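Local coordinates for periplasmic solute binding protein (PDB 4RY1) that probably binds a sugar in the periplasm and delivers it to an ABC-type transporter, as a member of the bacterial solute-binding protein 1 family, at residues 120-125 with 132-137; 140-145 with 206-211. All blocks are in the same frame, centred on the assembly; numbering follows the deposited sequence.

Interaction 1 of 2, residues 120-125 with 132-137; sequences MIYNKT and VAYPKT. With GOL (glycerol), chain D.
Tyr122 and Tyr134 lie against each other as an offset stack, ring centroids 4.7 Å apart and planes inclined at 29°. The two side chains run in opposite directions, and the tilt brings one side of the Tyr122 ring closest: its CD2 sits 3.4 Å from Tyr134 CD1, over the rim of that ring. Tyr134 CG is turned anti to its own carbonyl carbon (chi1 -61°), which lays the ring along that of Tyr122 and leaves its hydroxyl beside the first turn of helix 124-130. There Lys124 crosses the end of the ring, with CA 3.3 Å from Tyr134 OH. Pro135 meets the far end of Tyr122, its CG 3.5 Å from Tyr122 OH.

Here strand 107-123, part of the mixed sheet of a periplasmic binding protein fold, gives way to helix 124-130; the chain then returns through the loop 132-137. Asn123 is the N-cap of that helix.

Polar links run through small molecules. A water lying in the plane of the Tyr122 ring accepts from Tyr122 OH at 2.7 Å and donates to Pro135 O at 2.8 Å. On the Tyr134 face turned from Tyr122, glycerol places C3 over the ring centre. Its O3 takes a nearly straight bond from Tyr134 N (166°), and O1 accepts a hydrogen bond from Lys124 NZ at 2.9 Å. Tyr134 OH bonds to Glu267, while Lys124 NZ also pairs with Asp128.

Interaction 2 of 2, residues 140-145 with 206-211; sequences ELFAAG and FGFYKK
Phe142 reaches from helix 138-152 to helix 199-214 and meets two side chains there, Lys211 over one ring face and Phe208 near CZ. This is a helix-to-helix contact within a periplasmic binding protein fold, bridged by side chains, with the nearest CA atoms, those of Phe142 and Lys211, still 7.6 Å apart.

The aromatic part is an offset edge-to-face pair. Phe142 turns its edge toward the face of Phe208, the planes are at 80° and the centroids 6.0 Å apart; the leading atom, Phe142 CZ, comes to 4.0 Å from Phe208 CE1. Phe208 is buried and belongs to a larger aromatic group, stacking on Tyr178 and meeting Trp138 edge-to-face. Leu212, one residue beyond the segment, also touches Phe142.

Aliphatic contact comes from Lys211, laid over one face of Phe142 at about a right angle to that side chain. With CG anti to the backbone N (chi1 -165°) and the rest of the chain extended, its methylenes pass in turn across the ring: CG approaches Phe142 CE1 to 3.6 Å and CE lies 3.8 Å from Phe142 CG. The CH-π contact is centred on CD, 3.7 Å from the Phe142 ring centroid and almost directly above it.

A cation-π contact completes the arrangement, though off-centre: Lys211 NZ has moved past the middle of the ring, to 4.5 Å from the Phe142 centroid and 29° off the ring normal.

The two contacts follow one another along the chain, and their centres are 14 Å apart, on the same side of the chain's centre. Helix 138-152 begins straight after the loop 132-137, so the two touch directly: Pro135 CB is 3.5 Å from Leu141 N, and Val132 CG1 is 3.9 Å from Ala144 CB. Thr137 caps this helix by accepting from Glu140 N, while Glu140 OE1 returns to Lys136 N. The succession thus runs from the sheet, through the tyrosine stack, to helix 138-152 and on to helix 199-214. The glycerol in interaction 1 probably came from the crystallisation liquor; it also bonds Asp128 and Glu267, but cannot by itself identify the sugar site.

Interaction 1 of 2, residues 120-125 with 132-137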
loop_
_atom_site.group_PDB
_atom_site.type_symbol
_atom_site.label_atom_id
_atom_site.label_comp_id
_atom_site.label_asym_id
_atom_site.label_seq_id
_atom_site.Cartn_x
_atom_site.Cartn_y
_atom_site.Cartn_z
ATOM N N MET A 120 5.869 -6.640 -8.243
ATOM C CA MET A 120 7.216 -7.061 -7.905
ATOM C C MET A 120 8.280 -6.055 -8.327
ATOM O O MET A 120 8.295 -5.572 -9.466
ATOM C CB MET A 120 7.511 -8.405 -8.550
ATOM C CG MET A 120 6.773 -9.535 -7.873
ATOM S SD MET A 120 7.262 -9.857 -6.159
ATOM C CE MET A 120 6.398 -11.414 -5.960
ATOM N N ILE A 121 9.201 -5.794 -7.415
ATOM C CA ILE A 121 10.394 -5.003 -7.661
ATOM C C ILE A 121 11.540 -5.988 -7.402
ATOM O O ILE A 121 11.610 -6.591 -6.341
ATOM C CB ILE A 121 10.476 -3.780 -6.727
ATOM C CG1 ILE A 121 9.264 -2.884 -6.955
ATOM C CG2 ILE A 121 11.785 -3.034 -6.940
ATOM C CD1 ILE A 121 9.330 -2.149 -8.264
ATOM N N TYR A 122 12.425 -6.159 -8.376
ATOM C CA TYR A 122 13.507 -7.118 -8.283
ATOM C C TYR A 122 14.857 -6.450 -8.401
ATOM O O TYR A 122 15.009 -5.450 -9.102
ATOM C CB TYR A 122 13.381 -8.167 -9.387
ATOM C CG TYR A 122 12.202 -9.102 -9.306
ATOM C CD1 TYR A 122 11.944 -9.844 -8.147
ATOM C CD2 TYR A 122 11.368 -9.309 -10.418
ATOM C CE1 TYR A 122 10.895 -10.756 -8.096
ATOM C CE2 TYR A 122 10.316 -10.215 -10.369
ATOM C CZ TYR A 122 10.066 -10.932 -9.218
ATOM O OH TYR A 122 9.039 -11.861 -9.165
ATOM N N ASN A 123 15.840 -7.060 -7.741
ATOM C CA ASN A 123 17.236 -6.662 -7.847
ATOM C C ASN A 123 17.854 -7.433 -9.009
ATOM O O ASN A 123 18.163 -8.630 -8.915
ATOM C CB ASN A 123 18.003 -6.948 -6.560
ATOM C CG ASN A 123 19.410 -6.379 -6.592
ATOM O OD1 ASN A 123 20.092 -6.485 -7.615
ATOM N ND2 ASN A 123 19.837 -5.745 -5.502
ATOM N N LYS A 124 17.998 -6.728 -10.115
ATOM C CA LYS A 124 18.454 -7.348 -11.365
ATOM C C LYS A 124 19.787 -8.080 -11.215
ATOM O O LYS A 124 19.980 -9.183 -11.732
ATOM C CB LYS A 124 18.589 -6.290 -12.451
ATOM C CG LYS A 124 19.152 -6.824 -13.760
ATOM C CD LYS A 124 19.327 -5.697 -14.779
ATOM C CE LYS A 124 20.261 -6.044 -15.925
ATOM N NZ LYS A 124 19.724 -7.187 -16.699
ATOM N N THR A 125 20.709 -7.442 -10.514
ATOM C CA THR A 125 22.066 -7.972 -10.361
ATOM C C THR A 125 22.029 -9.356 -9.716
ATOM O O THR A 125 22.638 -10.314 -10.185
ATOM C CB THR A 125 22.941 -7.011 -9.542
ATOM O OG1 THR A 125 22.914 -5.721 -10.162
ATOM C CG2 THR A 125 24.392 -7.491 -9.453
ATOM N N VAL A 132 18.723 -16.884 -13.064
ATOM C CA VAL A 132 17.294 -17.128 -13.116
ATOM C C VAL A 132 16.597 -15.912 -13.715
ATOM O O VAL A 132 16.850 -14.767 -13.337
ATOM C CB VAL A 132 16.725 -17.439 -11.712
ATOM C CG1 VAL A 132 15.246 -17.787 -11.786
ATOM C CG2 VAL A 132 17.495 -18.596 -11.076
ATOM N N ALA A 133 15.731 -16.190 -14.677
ATOM C CA ALA A 133 14.864 -15.180 -15.249
ATOM C C ALA A 133 13.752 -14.817 -14.273
ATOM O O ALA A 133 13.300 -15.645 -13.487
ATOM C CB ALA A 133 14.269 -15.687 -16.555
ATOM N N TYR A 134 13.265 -13.586 -14.372
ATOM C CA TYR A 134 12.150 -13.183 -13.517
ATOM C C TYR A 134 10.963 -14.104 -13.822
ATOM O O TYR A 134 10.684 -14.387 -14.994
ATOM C CB TYR A 134 11.710 -11.728 -13.728
ATOM C CG TYR A 134 12.717 -10.638 -13.447
ATOM C CD1 TYR A 134 13.700 -10.777 -12.469
ATOM C CD2 TYR A 134 12.658 -9.440 -14.141
ATOM C CE1 TYR A 134 14.605 -9.753 -12.213
ATOM C CE2 TYR A 134 13.548 -8.411 -13.892
ATOM C CZ TYR A 134 14.530 -8.576 -12.937
ATOM O OH TYR A 134 15.422 -7.559 -12.703
ATOM N N PRO A 135 10.259 -14.575 -12.781
ATOM C CA PRO A 135 9.219 -15.576 -12.985
ATOM C C PRO A 135 7.914 -15.007 -13.551
ATOM O O PRO A 135 7.469 -13.932 -13.189
ATOM C CB PRO A 135 9.018 -16.165 -11.589
ATOM C CG PRO A 135 9.367 -15.041 -10.665
ATOM C CD PRO A 135 10.469 -14.289 -11.352
ATOM N N LYS A 136 7.332 -15.747 -14.471
ATOM C CA LYS A 136 6.024 -15.410 -15.041
ATOM C C LYS A 136 4.859 -16.217 -14.398
ATOM O O LYS A 136 3.690 -15.794 -14.460
ATOM C CB LYS A 136 6.077 -15.521 -16.588
ATOM C CG LYS A 136 6.859 -14.369 -17.227
ATOM C CD LYS A 136 6.766 -14.328 -18.751
ATOM C CE LYS A 136 8.072 -14.729 -19.415
ATOM N NZ LYS A 136 7.881 -15.062 -20.854
ATOM N N THR A 137 5.180 -17.346 -13.768
ATOM C CA THR A 137 4.192 -18.211 -13.098
ATOM C C THR A 137 4.609 -18.545 -11.687
ATOM O O THR A 137 5.788 -18.373 -11.325
ATOM C CB THR A 137 4.051 -19.554 -13.807
ATOM O OG1 THR A 137 5.306 -20.236 -13.733
ATOM C CG2 THR A 137 3.640 -19.332 -15.239
HETATM C C1 GOL D . 15.907 -8.580 -16.697
HETATM O O1 GOL D . 16.846 -7.524 -16.508
HETATM C C2 GOL D . 16.601 -9.941 -16.625
HETATM O O2 GOL D . 18.004 -9.798 -16.365
HETATM C C3 GOL D . 15.929 -10.782 -15.545
HETATM O O3 GOL D . 14.988 -11.652 -16.211
HETATM O O HOH W 1 7.768 -11.750 -11.510
#

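Interaction 2 of 2, residues 140-145 with 206-211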
loop_
_atom_site.group_PDB
_atom_site.type_symbol
_atom_site.label_atom_id
_atom_site.label_comp_id
_atom_site.label_asym_id
_atom_site.label_seq_id
_atom_site.Cartn_x
_atom_site.Cartn_y
_atom_site.Cartn_z
ATOM N N GLU A 140 7.528 -20.998 -11.573
ATOM C CA GLU A 140 8.846 -20.434 -11.792
ATOM C C GLU A 140 9.304 -19.736 -10.527
ATOM O O GLU A 140 10.476 -19.765 -10.227
ATOM C CB GLU A 140 8.870 -19.495 -12.998
ATOM C CG GLU A 140 8.531 -20.242 -14.291
ATOM C CD GLU A 140 8.325 -19.380 -15.530
ATOM O OE1 GLU A 140 8.355 -18.121 -15.451
ATOM O OE2 GLU A 140 8.115 -19.992 -16.606
ATOM N N LEU A 141 8.388 -19.102 -9.794
ATOM C CA LEU A 141 8.785 -18.428 -8.555
ATOM C C LEU A 141 9.333 -19.456 -7.557
ATOM O O LEU A 141 10.437 -19.289 -7.041
ATOM C CB LEU A 141 7.625 -17.625 -7.956
ATOM C CG LEU A 141 7.998 -16.936 -6.631
ATOM C CD1 LEU A 141 9.090 -15.886 -6.834
ATOM C CD2 LEU A 141 6.769 -16.317 -5.994
ATOM N N PHE A 142 8.567 -20.517 -7.307
ATOM C CA PHE A 142 8.988 -21.559 -6.357
ATOM C C PHE A 142 10.281 -22.216 -6.793
ATOM O O PHE A 142 11.140 -22.506 -5.963
ATOM C CB PHE A 142 7.890 -22.608 -6.141
ATOM C CG PHE A 142 6.685 -22.065 -5.425
ATOM C CD1 PHE A 142 6.805 -21.568 -4.138
ATOM C CD2 PHE A 142 5.436 -22.048 -6.037
ATOM C CE1 PHE A 142 5.705 -21.053 -3.475
ATOM C CE2 PHE A 142 4.341 -21.536 -5.376
ATOM C CZ PHE A 142 4.472 -21.039 -4.093
ATOM N N ALA A 143 10.419 -22.428 -8.097
ATOM C CA ALA A 143 11.596 -23.093 -8.640
ATOM C C ALA A 143 12.869 -22.214 -8.539
ATOM O O ALA A 143 13.976 -22.729 -8.479
ATOM C CB ALA A 143 11.338 -23.545 -10.073
ATOM N N ALA A 144 12.707 -20.886 -8.505
ATOM C CA ALA A 144 13.839 -19.950 -8.329
ATOM C C ALA A 144 14.552 -20.078 -6.986
ATOM O O ALA A 144 15.773 -19.865 -6.901
ATOM C CB ALA A 144 13.388 -18.512 -8.489
ATOM N N GLY A 145 13.784 -20.379 -5.942
ATOM C CA GLY A 145 14.319 -20.453 -4.570
ATOM C C GLY A 145 15.518 -21.395 -4.413
ATOM O O GLY A 145 16.586 -20.986 -3.937
ATOM N N PHE A 206 -2.299 -20.837 3.987
ATOM C CA PHE A 206 -1.138 -21.133 4.844
ATOM C C PHE A 206 -0.149 -22.082 4.170
ATOM O O PHE A 206 1.069 -21.933 4.315
ATOM C CB PHE A 206 -1.545 -21.611 6.230
ATOM C CG PHE A 206 -1.980 -20.501 7.132
ATOM C CD1 PHE A 206 -1.051 -19.764 7.864
ATOM C CD2 PHE A 206 -3.312 -20.127 7.188
ATOM C CE1 PHE A 206 -1.468 -18.715 8.679
ATOM C CE2 PHE A 206 -3.730 -19.073 7.982
ATOM C CZ PHE A 206 -2.813 -18.372 8.740
ATOM N N GLY A 207 -0.661 -23.034 3.400
ATOM C CA GLY A 207 0.224 -23.919 2.623
ATOM C C GLY A 207 1.091 -23.169 1.613
ATOM O O GLY A 207 2.233 -23.524 1.368
ATOM N N PHE A 208 0.518 -22.127 1.019
ATOM C CA PHE A 208 1.205 -21.263 0.048
ATOM C C PHE A 208 2.399 -20.558 0.736
ATOM O O PHE A 208 3.522 -20.537 0.203
ATOM C CB PHE A 208 0.186 -20.280 -0.518
ATOM C CG PHE A 208 0.760 -19.221 -1.432
ATOM C CD1 PHE A 208 0.933 -19.460 -2.785
ATOM C CD2 PHE A 208 1.087 -17.963 -0.941
ATOM C CE1 PHE A 208 1.430 -18.483 -3.626
ATOM C CE2 PHE A 208 1.581 -16.983 -1.783
ATOM C CZ PHE A 208 1.752 -17.233 -3.122
ATOM N N TYR A 209 2.153 -20.017 1.928
ATOM C CA TYR A 209 3.233 -19.462 2.760
ATOM C C TYR A 209 4.340 -20.501 3.065
ATOM O O TYR A 209 5.533 -20.257 2.870
ATOM C CB TYR A 209 2.692 -18.870 4.067
ATOM C CG TYR A 209 3.832 -18.353 4.909
ATOM C CD1 TYR A 209 4.404 -17.119 4.645
ATOM C CD2 TYR A 209 4.379 -19.117 5.929
ATOM C CE1 TYR A 209 5.468 -16.646 5.385
ATOM C CE2 TYR A 209 5.445 -18.661 6.666
ATOM C CZ TYR A 209 5.984 -17.415 6.405
ATOM O OH TYR A 209 7.061 -16.975 7.139
ATOM N N LYS A 210 3.909 -21.675 3.513
ATOM C CA LYS A 210 4.835 -22.716 3.926
ATOM C C LYS A 210 5.684 -23.100 2.714
ATOM O O LYS A 210 6.895 -23.301 2.821
ATOM C CB LYS A 210 4.051 -23.895 4.502
ATOM C CG LYS A 210 4.878 -24.888 5.307
ATOM C CD LYS A 210 4.153 -26.218 5.472
ATOM C CE LYS A 210 4.888 -27.160 6.415
ATOM N NZ LYS A 210 6.175 -27.693 5.877
ATOM N N LYS A 211 5.060 -23.148 1.544
ATOM C CA LYS A 211 5.798 -23.436 0.313
ATOM C C LYS A 211 6.836 -22.373 -0.038
ATOM O O LYS A 211 7.916 -22.682 -0.484
ATOM C CB LYS A 211 4.863 -23.647 -0.880
ATOM C CG LYS A 211 5.596 -24.306 -2.046
ATOM C CD LYS A 211 4.644 -24.754 -3.135
ATOM C CE LYS A 211 5.387 -25.482 -4.242
ATOM N NZ LYS A 211 4.461 -25.880 -5.335
#